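Local coordinates for response regulator receiver domain protein (CheY) (Rhodospirillum rubrum, PDB 3HEB), which probably acts as a phosphorylation-switched receiver in two-component signalling, taking a phosphoryl group from a partner histidine kinase onto a conserved aspartate, at residues A[32-37]-A[43-48]; A[116-119]-A[124-127]. All blocks are in the same frame, centred on the assembly; numbering follows the deposited sequence.

Contact 1: residues A[32-37]-A[43-48]; sequences EIIAFT and LNYLFG
Tyr-45 reaches from helix 39-47 across to edge strand 33-36, where Ile-34 and Phe-36 receive it. The two aromatic side chains run at about a right angle to one another, but their rings are turned by an intermediate 37°, with centroids 5.5 Å apart, so the pair is neither a stack nor a T-shape. It is the far end of the phenylalanine ring that does the touching: Phe-36 CZ comes to 3.3 Å from Tyr-45 CB, at the root of the tyrosine, and Phe-36 CE2 to 3.7 Å from Tyr-45 CD2. Ile-34 meets the same ring further out. Its CD1 methyl stands over one face, 4.2 Å from the Tyr-45 ring centroid and 18° off the ring normal, a CH-pi contact displaced toward the CE1 side, where Ile-34 CD1 and Tyr-45 CE1 are 4.0 Å apart. With chi1 at 169°, Tyr-45 CG is trans to the backbone N, which sends the ring out from the helix toward the strand. Ile-34 and Phe-36, two residues apart on the strand, both point their CB atoms to this helix, while strand 6-10 continues the sheet through backbone hydrogen bonds to Ile-34 and Phe-36. The carbonyl O of Tyr-45 also accepts a hydrogen bond from Arg-59 NH1. This packs strand 33-36 against the helix that follows it, a beta-alpha unit of the CheY-like receiver fold. The attachment is wholly apolar, made by isoleucine methyls, the tyrosine CB and two aromatic rings near the surface; it depends on shape and dispersion, with no polar pair between the two segments.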
ATOM      1  N   GLU A  32      17.197   4.476   7.900  1.00 22.30           N
ATOM      2  CA  GLU A  32      17.079   4.940   9.269  1.00 23.03           C
ATOM      3  C   GLU A  32      15.689   4.566   9.767  1.00 22.74           C
ATOM      4  O   GLU A  32      14.699   4.728   9.053  1.00 20.71           O
ATOM      5  CB  GLU A  32      17.248   6.459   9.329  1.00 26.01           C
ATOM      6  CG  GLU A  32      16.402   7.211   8.287  1.00 31.75           C
ATOM      7  CD  GLU A  32      17.160   7.530   6.985  1.00 34.77           C
ATOM      8  OE1 GLU A  32      17.920   8.534   6.974  1.00 36.00           O
ATOM      9  OE2 GLU A  32      16.999   6.784   5.983  1.00 31.44           O
ATOM     10  N   ILE A  33      15.624   4.047  10.988  1.00 21.23           N
ATOM     11  CA  ILE A  33      14.358   3.680  11.592  1.00 19.77           C
ATOM     12  C   ILE A  33      14.278   4.407  12.914  1.00 20.33           C
ATOM     13  O   ILE A  33      15.132   4.209  13.779  1.00 19.39           O
ATOM     14  CB  ILE A  33      14.273   2.181  11.898  1.00 20.78           C
ATOM     15  CG1 ILE A  33      14.146   1.385  10.602  1.00 20.05           C
ATOM     16  CG2 ILE A  33      13.083   1.914  12.815  1.00 19.03           C
ATOM     17  CD1 ILE A  33      14.287  -0.110  10.805  1.00 21.19           C
ATOM     18  N   ILE A  34      13.272   5.263  13.062  1.00 20.40           N
ATOM     19  CA  ILE A  34      13.081   5.982  14.311  1.00 20.59           C
ATOM     20  C   ILE A  34      11.839   5.360  14.958  1.00 20.12           C
ATOM     21  O   ILE A  34      10.745   5.365  14.381  1.00 19.25           O
ATOM     22  CB  ILE A  34      12.924   7.509  14.074  1.00 20.90           C
ATOM     23  CG1 ILE A  34      12.770   8.223  15.414  1.00 21.40           C
ATOM     24  CG2 ILE A  34      11.742   7.798  13.191  1.00 23.16           C
ATOM     25  CD1 ILE A  34      12.904   9.716  15.320  1.00 22.22           C
ATOM     26  N   ALA A  35      12.041   4.789  16.145  1.00 18.16           N
ATOM     27  CA  ALA A  35      10.986   4.099  16.881  1.00 16.94           C
ATOM     28  C   ALA A  35      10.321   4.894  18.003  1.00 15.65           C
ATOM     29  O   ALA A  35      10.969   5.655  18.716  1.00 14.96           O
ATOM     30  CB  ALA A  35      11.542   2.803  17.445  1.00 16.52           C
ATOM     31  N   PHE A  36       9.016   4.701  18.153  1.00 14.73           N
ATOM     32  CA  PHE A  36       8.250   5.360  19.203  1.00 15.92           C
ATOM     33  C   PHE A  36       7.400   4.287  19.870  1.00 17.14           C
ATOM     34  O   PHE A  36       6.716   3.521  19.184  1.00 17.88           O
ATOM     35  CB  PHE A  36       7.346   6.454  18.618  1.00 15.00           C
ATOM     36  CG  PHE A  36       8.100   7.572  17.966  1.00 13.65           C
ATOM     37  CD1 PHE A  36       8.915   8.413  18.721  1.00 14.75           C
ATOM     38  CD2 PHE A  36       8.043   7.751  16.591  1.00 13.00           C
ATOM     39  CE1 PHE A  36       9.669   9.411  18.113  1.00 12.38           C
ATOM     40  CE2 PHE A  36       8.791   8.744  15.969  1.00 13.02           C
ATOM     41  CZ  PHE A  36       9.608   9.577  16.730  1.00 14.13           C
ATOM     42  N   THR A  37       7.442   4.220  21.198  1.00 17.62           N
ATOM     43  CA  THR A  37       6.665   3.218  21.913  1.00 19.28           C
ATOM     44  C   THR A  37       5.321   3.730  22.416  1.00 19.17           C
ATOM     45  O   THR A  37       4.589   3.004  23.084  1.00 21.11           O
ATOM     46  CB  THR A  37       7.468   2.611  23.089  1.00 19.60           C
ATOM     47  OG1 THR A  37       7.889   3.645  23.984  1.00 20.27           O
ATOM     48  CG2 THR A  37       8.690   1.885  22.557  1.00 19.50           C
ATOM     49  N   LEU A  43       3.325  11.303  17.423  1.00 13.90           N
ATOM     50  CA  LEU A  43       2.632  12.427  16.808  1.00 15.98           C
ATOM     51  C   LEU A  43       3.492  13.685  16.950  1.00 18.02           C
ATOM     52  O   LEU A  43       3.485  14.556  16.081  1.00 18.71           O
ATOM     53  CB  LEU A  43       1.265  12.652  17.462  1.00 14.29           C
ATOM     54  CG  LEU A  43       0.187  11.602  17.184  1.00 14.71           C
ATOM     55  CD1 LEU A  43      -1.030  11.878  18.057  1.00 15.68           C
ATOM     56  CD2 LEU A  43      -0.201  11.633  15.712  1.00 15.11           C
ATOM     57  N   ASN A  44       4.231  13.774  18.053  1.00 19.05           N
ATOM     58  CA  ASN A  44       5.113  14.916  18.287  1.00 20.59           C
ATOM     59  C   ASN A  44       6.124  15.064  17.147  1.00 19.91           C
ATOM     60  O   ASN A  44       6.299  16.144  16.580  1.00 18.75           O
ATOM     61  CB  ASN A  44       5.876  14.742  19.594  1.00 22.95           C
ATOM     62  CG  ASN A  44       7.037  15.699  19.707  1.00 25.70           C
ATOM     63  OD1 ASN A  44       6.846  16.913  19.764  1.00 27.10           O
ATOM     64  ND2 ASN A  44       8.255  15.160  19.718  1.00 28.26           N
ATOM     65  N   TYR A  45       6.789  13.958  16.829  1.00 18.71           N
ATOM     66  CA  TYR A  45       7.789  13.919  15.770  1.00 17.40           C
ATOM     67  C   TYR A  45       7.196  14.259  14.406  1.00 16.76           C
ATOM     68  O   TYR A  45       7.760  15.039  13.642  1.00 15.18           O
ATOM     69  CB  TYR A  45       8.416  12.522  15.718  1.00 17.43           C
ATOM     70  CG  TYR A  45       9.277  12.285  14.497  1.00 18.75           C
ATOM     71  CD1 TYR A  45      10.519  12.917  14.364  1.00 18.02           C
ATOM     72  CD2 TYR A  45       8.837  11.464  13.457  1.00 16.54           C
ATOM     73  CE1 TYR A  45      11.300  12.743  13.232  1.00 18.26           C
ATOM     74  CE2 TYR A  45       9.614  11.281  12.309  1.00 18.01           C
ATOM     75  CZ  TYR A  45      10.845  11.927  12.203  1.00 18.90           C
ATOM     76  OH  TYR A  45      11.613  11.772  11.073  1.00 18.02           O
ATOM     77  N   LEU A  46       6.046  13.662  14.116  1.00 17.77           N
ATOM     78  CA  LEU A  46       5.354  13.848  12.850  1.00 18.13           C
ATOM     79  C   LEU A  46       4.734  15.226  12.636  1.00 19.34           C
ATOM     80  O   LEU A  46       4.746  15.750  11.519  1.00 17.52           O
ATOM     81  CB  LEU A  46       4.262  12.788  12.722  1.00 18.46           C
ATOM     82  CG  LEU A  46       4.445  11.575  11.800  1.00 20.79           C
ATOM     83  CD1 LEU A  46       5.912  11.268  11.563  1.00 19.89           C
ATOM     84  CD2 LEU A  46       3.709  10.385  12.419  1.00 17.55           C
ATOM     85  N   PHE A  47       4.185  15.811  13.696  1.00 20.64           N
ATOM     86  CA  PHE A  47       3.533  17.107  13.578  1.00 23.61           C
ATOM     87  C   PHE A  47       4.277  18.280  14.209  1.00 25.99           C
ATOM     88  O   PHE A  47       4.004  19.438  13.885  1.00 26.05           O
ATOM     89  CB  PHE A  47       2.110  17.023  14.144  1.00 22.26           C
ATOM     90  CG  PHE A  47       1.231  16.053  13.411  1.00 21.82           C
ATOM     91  CD1 PHE A  47       1.066  14.751  13.874  1.00 20.84           C
ATOM     92  CD2 PHE A  47       0.602  16.433  12.223  1.00 22.32           C
ATOM     93  CE1 PHE A  47       0.287  13.839  13.163  1.00 22.10           C
ATOM     94  CE2 PHE A  47      -0.181  15.527  11.500  1.00 19.93           C
ATOM     95  CZ  PHE A  47      -0.337  14.230  11.970  1.00 22.43           C
ATOM     96  N   GLY A  48       5.222  17.981  15.095  1.00 29.24           N
ATOM     97  CA  GLY A  48       5.984  19.034  15.743  1.00 30.12           C
ATOM     98  C   GLY A  48       5.277  19.592  16.962  1.00 31.07           C
ATOM     99  O   GLY A  48       4.134  19.230  17.246  1.00 30.25           O
TER

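Contact 2: residues A[116-119]-A[124-127]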
ATOM      1  N   ILE A 116      -1.641  -5.025   7.597  1.00 12.56           N
ATOM      2  CA  ILE A 116      -1.078  -6.349   7.793  1.00 12.76           C
ATOM      3  C   ILE A 116      -1.406  -6.825   9.190  1.00 13.32           C
ATOM      4  O   ILE A 116      -1.053  -6.169  10.167  1.00 12.79           O
ATOM      5  CB  ILE A 116       0.453  -6.347   7.663  1.00 14.17           C
ATOM      6  CG1 ILE A 116       0.859  -5.892   6.259  1.00 13.75           C
ATOM      7  CG2 ILE A 116       1.002  -7.748   7.966  1.00 11.49           C
ATOM      8  CD1 ILE A 116       2.368  -5.805   6.046  1.00 10.38           C
ATOM      9  N   THR A 117      -2.102  -7.951   9.283  1.00 13.33           N
ATOM     10  CA  THR A 117      -2.430  -8.515  10.582  1.00 12.90           C
ATOM     11  C   THR A 117      -1.176  -9.275  11.010  1.00 14.97           C
ATOM     12  O   THR A 117      -0.650 -10.101  10.251  1.00 13.63           O
ATOM     13  CB  THR A 117      -3.619  -9.500  10.493  1.00 11.84           C
ATOM     14  OG1 THR A 117      -4.819  -8.779  10.193  1.00 11.55           O
ATOM     15  CG2 THR A 117      -3.787 -10.248  11.814  1.00 11.27           C
ATOM     16  N   LYS A 118      -0.685  -8.982  12.211  1.00 15.15           N
ATOM     17  CA  LYS A 118       0.507  -9.646  12.717  1.00 14.84           C
ATOM     18  C   LYS A 118       0.282 -11.149  12.726  1.00 14.47           C
ATOM     19  O   LYS A 118      -0.690 -11.622  13.305  1.00 16.82           O
ATOM     20  CB  LYS A 118       0.816  -9.193  14.146  1.00 13.48           C
ATOM     21  CG  LYS A 118       1.246  -7.745  14.287  1.00 13.56           C
ATOM     22  CD  LYS A 118       1.590  -7.443  15.728  1.00 12.61           C
ATOM     23  CE  LYS A 118       2.025  -6.004  15.880  1.00 15.46           C
ATOM     24  NZ  LYS A 118       2.355  -5.657  17.294  1.00 14.96           N
ATOM     25  N   PRO A 119       1.157 -11.918  12.053  1.00 13.93           N
ATOM     26  CA  PRO A 119       0.944 -13.369  12.076  1.00 13.41           C
ATOM     27  C   PRO A 119       1.135 -13.849  13.517  1.00 14.77           C
ATOM     28  O   PRO A 119       1.989 -13.330  14.247  1.00 14.68           O
ATOM     29  CB  PRO A 119       2.027 -13.899  11.134  1.00 12.86           C
ATOM     30  CG  PRO A 119       2.215 -12.762  10.145  1.00 13.15           C
ATOM     31  CD  PRO A 119       2.176 -11.541  11.054  1.00 13.29           C
ATOM     32  N   ASN A 124       6.390 -16.974  11.231  1.00 18.45           N
ATOM     33  CA  ASN A 124       5.629 -16.419  10.117  1.00 17.15           C
ATOM     34  C   ASN A 124       5.642 -14.914  10.271  1.00 17.10           C
ATOM     35  O   ASN A 124       5.688 -14.176   9.286  1.00 16.76           O
ATOM     36  CB  ASN A 124       4.188 -16.919  10.127  1.00 17.96           C
ATOM     37  CG  ASN A 124       4.097 -18.412   9.917  1.00 20.49           C
ATOM     38  OD1 ASN A 124       4.993 -19.020   9.327  1.00 19.06           O
ATOM     39  ND2 ASN A 124       3.006 -19.012  10.380  1.00 21.94           N
ATOM     40  N   PHE A 125       5.614 -14.470  11.520  1.00 15.33           N
ATOM     41  CA  PHE A 125       5.631 -13.053  11.829  1.00 15.71           C
ATOM     42  C   PHE A 125       6.946 -12.439  11.335  1.00 15.42           C
ATOM     43  O   PHE A 125       6.949 -11.432  10.636  1.00 15.78           O
ATOM     44  CB  PHE A 125       5.487 -12.873  13.347  1.00 14.81           C
ATOM     45  CG  PHE A 125       5.357 -11.442  13.794  1.00 11.98           C
ATOM     46  CD1 PHE A 125       5.311 -10.398  12.876  1.00  9.21           C
ATOM     47  CD2 PHE A 125       5.259 -11.143  15.146  1.00 11.58           C
ATOM     48  CE1 PHE A 125       5.196  -9.084  13.298  1.00  7.98           C
ATOM     49  CE2 PHE A 125       5.142  -9.824  15.576  1.00 11.11           C
ATOM     50  CZ  PHE A 125       5.101  -8.792  14.644  1.00  7.42           C
ATOM     51  N   ALA A 126       8.063 -13.066  11.690  1.00 17.21           N
ATOM     52  CA  ALA A 126       9.386 -12.582  11.294  1.00 15.98           C
ATOM     53  C   ALA A 126       9.539 -12.589   9.776  1.00 16.38           C
ATOM     54  O   ALA A 126      10.030 -11.623   9.189  1.00 15.13           O
ATOM     55  CB  ALA A 126      10.468 -13.443  11.941  1.00 15.90           C
ATOM     56  N   ASN A 127       9.124 -13.684   9.149  1.00 15.96           N
ATOM     57  CA  ASN A 127       9.203 -13.803   7.702  1.00 17.55           C
ATOM     58  C   ASN A 127       8.370 -12.732   7.000  1.00 17.45           C
ATOM     59  O   ASN A 127       8.790 -12.184   5.979  1.00 18.85           O
ATOM     60  CB  ASN A 127       8.702 -15.166   7.243  1.00 19.65           C
ATOM     61  CG  ASN A 127       8.289 -15.149   5.791  1.00 26.15           C
ATOM     62  OD1 ASN A 127       9.132 -15.153   4.890  1.00 28.60           O
ATOM     63  ND2 ASN A 127       6.977 -15.090   5.550  1.00 28.51           N
TER
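Pro-119 lies against the first turn of helix 122-136 and meets Phe-125 and Asn-124 there. The pyrrolidine ring crosses the Phe-125 side chain at about a right angle: Pro-119 CD is 3.8 Å from Phe-125 CD1, and Pro-119 CG is 3.8 Å from Phe-125 CA. The carbonyl O of the proline also approaches the root of the aromatic side chain, with Pro-119 O 3.6 Å from Phe-125 CB. Asn-124 adds an aliphatic touch, its CB 3.8 Å from Pro-119 CB. Lys-118 comes next, lying beside Phe-125 and pointing the same way, so that Lys-118 CD is 3.9 Å from Phe-125 CZ and Lys-118 CB stands over one ring face. Phe-125 can run along the lysine because its CG is trans to the backbone N (chi1 -174°), and the fully extended lysine carries its amine past the ring. There Lys-118 NZ forms a salt bridge with Glu-11 OE1 and a hydrogen bond with His-16 ND1; its ion pair with Asp-66, the predicted phosphorylation site, is long and weak. Lys-118, Glu-11 and Asp-66 are consistent with the conserved lysine and acidic pocket of receiver domains. His-16 also meets the Phe-125 ring edge-to-face, so one histidine touches both the ring and the lysine amine. Further out, Leu-19 of helix 14-26 packs on Phe-125, while backbone hydrogen bonds join Ile-116 and Lys-118 to strand 92-96. Thr-117 OG1 hydrogen-bonds to Gln-140 OE1 of the second subunit, whose Val-138 packs on Ile-116. The lysine-proline pair lies in the connection from strand 114-117, outermost in this chain, to helix 122-136, which packs beside helix 14-26.

Contacts 1 and 2 sit at the two outer strands of one five-stranded parallel sheet of 2-1-3-4-5 order, on opposite sides of the chain's centre. Their centres are 23 Å apart and their nearest atoms about 10 Å apart, so they do not touch; each joins an outermost strand of this chain to the helix that follows it. Contact 2 borders the presumed phosphorylation pocket through its lysine, and a phosphate ion, probably from the crystallisation liquor, lies about 4 Å from the side chain of Phe-125. Strand 6-10, next to strand 33-36, leads to Glu-11, which pairs by backbone with Phe-36 and by salt bridge with Lys-118, bridging the two regions.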